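Local structure of possible atls1-like light-inducible protein (2XCZ) at residues V60-I65 / I97-V102. The protein is of unknown function but belongs to the macrophage migration inhibitory factor (MIF) family, whose small alpha/beta subunits assemble here as a trimer. Residues are numbered along the deposited sequence; the frame is centred on the assembly and turned at random.
Sequences VEVKSI and IGFEDV
Val62 packs against both Ile97 and Phe99 on the helix-covered face of two parallel strands. Its CG2 meets Ile97 CG2 at 3.7 Å, while CB lies 3.8 Å from Phe99 CD1, valine and ring running side by side. With Ile97 CG1 beside the backbone N (chi1 -53°), the CG2 branch stands anti to that N and lies over one face of the ring, near its rim. Val76, Val80 and Ile84 of helix 72-88 close this apolar layer, and Ile4 of strand 3-8 flanks it. Strands 58-64 and 95-101 with that helix form a beta-alpha-beta crossover of the MIF fold, and at Ile97 the sheet continues antiparallel into a neighbouring subunit. Five backbone hydrogen bonds join 60-65 to 97-102, from Gly98 N to Val60 O (2.8 Å) through to Val102 N to Ser64 O (2.8 Å). The other face, with Glu61, Lys63 and Glu100, is partly exposed and holds a water. Here Lys63 bends at its last torsion (chi4 -51°), bringing NZ 2.8 Å from Glu100 OE1 in a salt bridge, the nitrogen approaching from above the carboxylate plane; Glu100 also meets Glu100 of both neighbouring subunits. The water accepts from Lys63 NZ and donates to Gly98 O (3.0 Å), linking ammonium group and glycine carbonyl.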
ATOM      1  N   VAL A  60      -0.812   9.310  -0.436  1.00  8.77           N
ATOM      2  CA  VAL A  60      -1.848   8.896   0.511  1.00  8.54           C
ATOM      3  C   VAL A  60      -2.756   7.865  -0.137  1.00  9.06           C
ATOM      4  O   VAL A  60      -3.160   8.042  -1.275  1.00  9.14           O
ATOM      5  CB  VAL A  60      -2.725  10.097   0.915  1.00  8.69           C
ATOM      6  CG1 VAL A  60      -3.738   9.698   2.017  1.00  8.33           C
ATOM      7  CG2 VAL A  60      -1.845  11.278   1.378  1.00  8.00           C
ATOM      8  N   GLU A  61      -3.086   6.797   0.583  1.00  8.64           N
ATOM      9  CA  GLU A  61      -4.205   5.970   0.115  1.00 10.05           C
ATOM     10  C   GLU A  61      -5.419   6.131   1.013  1.00  9.44           C
ATOM     11  O   GLU A  61      -5.303   6.137   2.241  1.00  8.52           O
ATOM     12  CB  GLU A  61      -3.830   4.519  -0.087  1.00 12.21           C
ATOM     13  CG  GLU A  61      -3.105   3.875   1.006  1.00 15.80           C
ATOM     14  CD  GLU A  61      -3.037   2.353   0.828  1.00 19.33           C
ATOM     15  OE1 GLU A  61      -2.874   1.862  -0.327  1.00 22.24           O
ATOM     16  OE2 GLU A  61      -3.134   1.660   1.849  1.00 18.54           O
ATOM     17  N   VAL A  62      -6.566   6.331   0.374  1.00  9.50           N
ATOM     18  CA  VAL A  62      -7.821   6.450   1.067  1.00  9.27           C
ATOM     19  C   VAL A  62      -8.762   5.365   0.581  1.00  9.12           C
ATOM     20  O   VAL A  62      -8.935   5.204  -0.616  1.00  9.14           O
ATOM     21  CB  VAL A  62      -8.477   7.829   0.838  1.00  8.99           C
ATOM     22  CG1 VAL A  62      -9.893   7.867   1.438  1.00 10.25           C
ATOM     23  CG2 VAL A  62      -7.620   8.935   1.455  1.00  9.75           C
ATOM     24  N   LYS A  63      -9.361   4.629   1.518  1.00  9.38           N
ATOM     25  CA  LYS A  63     -10.380   3.634   1.173  1.00  9.99           C
ATOM     26  C   LYS A  63     -11.617   3.835   2.031  1.00 10.13           C
ATOM     27  O   LYS A  63     -11.547   4.274   3.175  1.00  9.42           O
ATOM     28  CB  LYS A  63      -9.861   2.197   1.327  1.00 10.62           C
ATOM     29  CG  LYS A  63      -8.640   1.869   0.481  1.00 11.26           C
ATOM     30  CD  LYS A  63      -8.262   0.405   0.648  1.00 12.59           C
ATOM     31  CE  LYS A  63      -6.968   0.064  -0.084  1.00 14.33           C
ATOM     32  NZ  LYS A  63      -6.957   0.498  -1.522  1.00 14.28           N
ATOM     33  N   SER A  64     -12.767   3.502   1.458  1.00 10.33           N
ATOM     34  CA  SER A  64     -14.015   3.549   2.194  1.00 10.77           C
ATOM     35  C   SER A  64     -14.979   2.552   1.586  1.00 11.08           C
ATOM     36  O   SER A  64     -14.890   2.252   0.386  1.00 11.94           O
ATOM     37  CB  SER A  64     -14.630   4.950   2.099  1.00 10.76           C
ATOM     38  OG  SER A  64     -15.759   5.051   2.951  1.00 11.54           O
ATOM     39  N   ILE A  65     -15.885   2.026   2.417  1.00 11.11           N
ATOM     40  CA  ILE A  65     -17.031   1.300   1.906  1.00 10.99           C
ATOM     41  C   ILE A  65     -18.066   2.371   1.565  1.00 11.29           C
ATOM     42  O   ILE A  65     -18.726   2.930   2.448  1.00 11.42           O
ATOM     43  CB  ILE A  65     -17.584   0.257   2.915  1.00 10.74           C
ATOM     44  CG1 ILE A  65     -16.552  -0.838   3.200  1.00 11.33           C
ATOM     45  CG2 ILE A  65     -18.869  -0.380   2.358  1.00 12.24           C
ATOM     46  CD1 ILE A  65     -16.922  -1.729   4.383  1.00 11.32           C
ATOM     47  N   ILE A  97      -3.152  11.269  -3.954  1.00  8.63           N
ATOM     48  CA  ILE A  97      -4.060  10.428  -3.191  1.00  7.91           C
ATOM     49  C   ILE A  97      -4.673   9.378  -4.091  1.00  7.99           C
ATOM     50  O   ILE A  97      -5.324   9.719  -5.106  1.00  8.67           O
ATOM     51  CB  ILE A  97      -5.192  11.241  -2.496  1.00  7.88           C
ATOM     52  CG1 ILE A  97      -4.613  12.386  -1.641  1.00  8.07           C
ATOM     53  CG2 ILE A  97      -6.048  10.318  -1.637  1.00  7.61           C
ATOM     54  CD1 ILE A  97      -5.677  13.392  -1.206  1.00  9.03           C
ATOM     55  N   GLY A  98      -4.506   8.106  -3.721  1.00  7.79           N
ATOM     56  CA  GLY A  98      -5.214   7.018  -4.429  1.00  8.25           C
ATOM     57  C   GLY A  98      -6.459   6.627  -3.654  1.00  8.63           C
ATOM     58  O   GLY A  98      -6.362   6.196  -2.490  1.00  9.33           O
ATOM     59  N   PHE A  99      -7.622   6.752  -4.298  1.00  8.82           N
ATOM     60  CA  PHE A  99      -8.911   6.403  -3.674  1.00  9.47           C
ATOM     61  C   PHE A  99      -9.417   5.036  -4.134  1.00 10.45           C
ATOM     62  O   PHE A  99      -9.230   4.663  -5.296  1.00 10.59           O
ATOM     63  CB  PHE A  99      -9.997   7.424  -4.071  1.00  9.75           C
ATOM     64  CG  PHE A  99      -9.837   8.776  -3.445  1.00  7.89           C
ATOM     65  CD1 PHE A  99     -10.446   9.069  -2.219  1.00  9.16           C
ATOM     66  CD2 PHE A  99      -9.101   9.768  -4.085  1.00 10.12           C
ATOM     67  CE1 PHE A  99     -10.320  10.315  -1.654  1.00 10.03           C
ATOM     68  CE2 PHE A  99      -8.962  11.038  -3.532  1.00  9.92           C
ATOM     69  CZ  PHE A  99      -9.560  11.321  -2.300  1.00 10.54           C
ATOM     70  N   GLU A 100     -10.111   4.323  -3.246  1.00 11.42           N
ATOM     71  CA  GLU A 100     -10.809   3.092  -3.618  1.00 12.30           C
ATOM     72  C   GLU A 100     -12.128   3.015  -2.839  1.00 12.03           C
ATOM     73  O   GLU A 100     -12.152   3.211  -1.623  1.00 10.76           O
ATOM     74  CB  GLU A 100      -9.938   1.873  -3.305  1.00 13.05           C
ATOM     75  CG  GLU A 100     -10.545   0.534  -3.719  1.00 17.04           C
ATOM     76  CD  GLU A 100      -9.555  -0.612  -3.580  1.00 21.20           C
ATOM     77  OE1 GLU A 100      -9.131  -0.922  -2.444  1.00 19.21           O
ATOM     78  OE2 GLU A 100      -9.188  -1.204  -4.618  1.00 26.31           O
ATOM     79  N   ASP A 101     -13.227   2.799  -3.563  1.00 11.92           N
ATOM     80  CA  ASP A 101     -14.507   2.463  -2.954  1.00 12.33           C
ATOM     81  C   ASP A 101     -14.546   0.933  -2.906  1.00 12.16           C
ATOM     82  O   ASP A 101     -14.656   0.254  -3.940  1.00 12.09           O
ATOM     83  CB  ASP A 101     -15.654   3.060  -3.792  1.00 12.72           C
ATOM     84  CG  ASP A 101     -17.038   2.673  -3.278  1.00 14.21           C
ATOM     85  OD1 ASP A 101     -17.155   1.817  -2.368  1.00 14.46           O
ATOM     86  OD2 ASP A 101     -18.026   3.224  -3.813  1.00 16.40           O
ATOM     87  N   VAL A 102     -14.411   0.390  -1.697  1.00 11.51           N
ATOM     88  CA  VAL A 102     -14.221  -1.048  -1.495  1.00 11.88           C
ATOM     89  C   VAL A 102     -15.559  -1.712  -1.180  1.00 11.92           C
ATOM     90  O   VAL A 102     -16.276  -1.231  -0.298  1.00 11.65           O
ATOM     91  CB  VAL A 102     -13.270  -1.320  -0.307  1.00 11.57           C
ATOM     92  CG1 VAL A 102     -13.011  -2.825  -0.168  1.00 11.11           C
ATOM     93  CG2 VAL A 102     -11.949  -0.577  -0.490  1.00 13.18           C
TER
HETATM   94  O   HOH W   1      -6.892   3.291  -1.833  1.00 19.18           O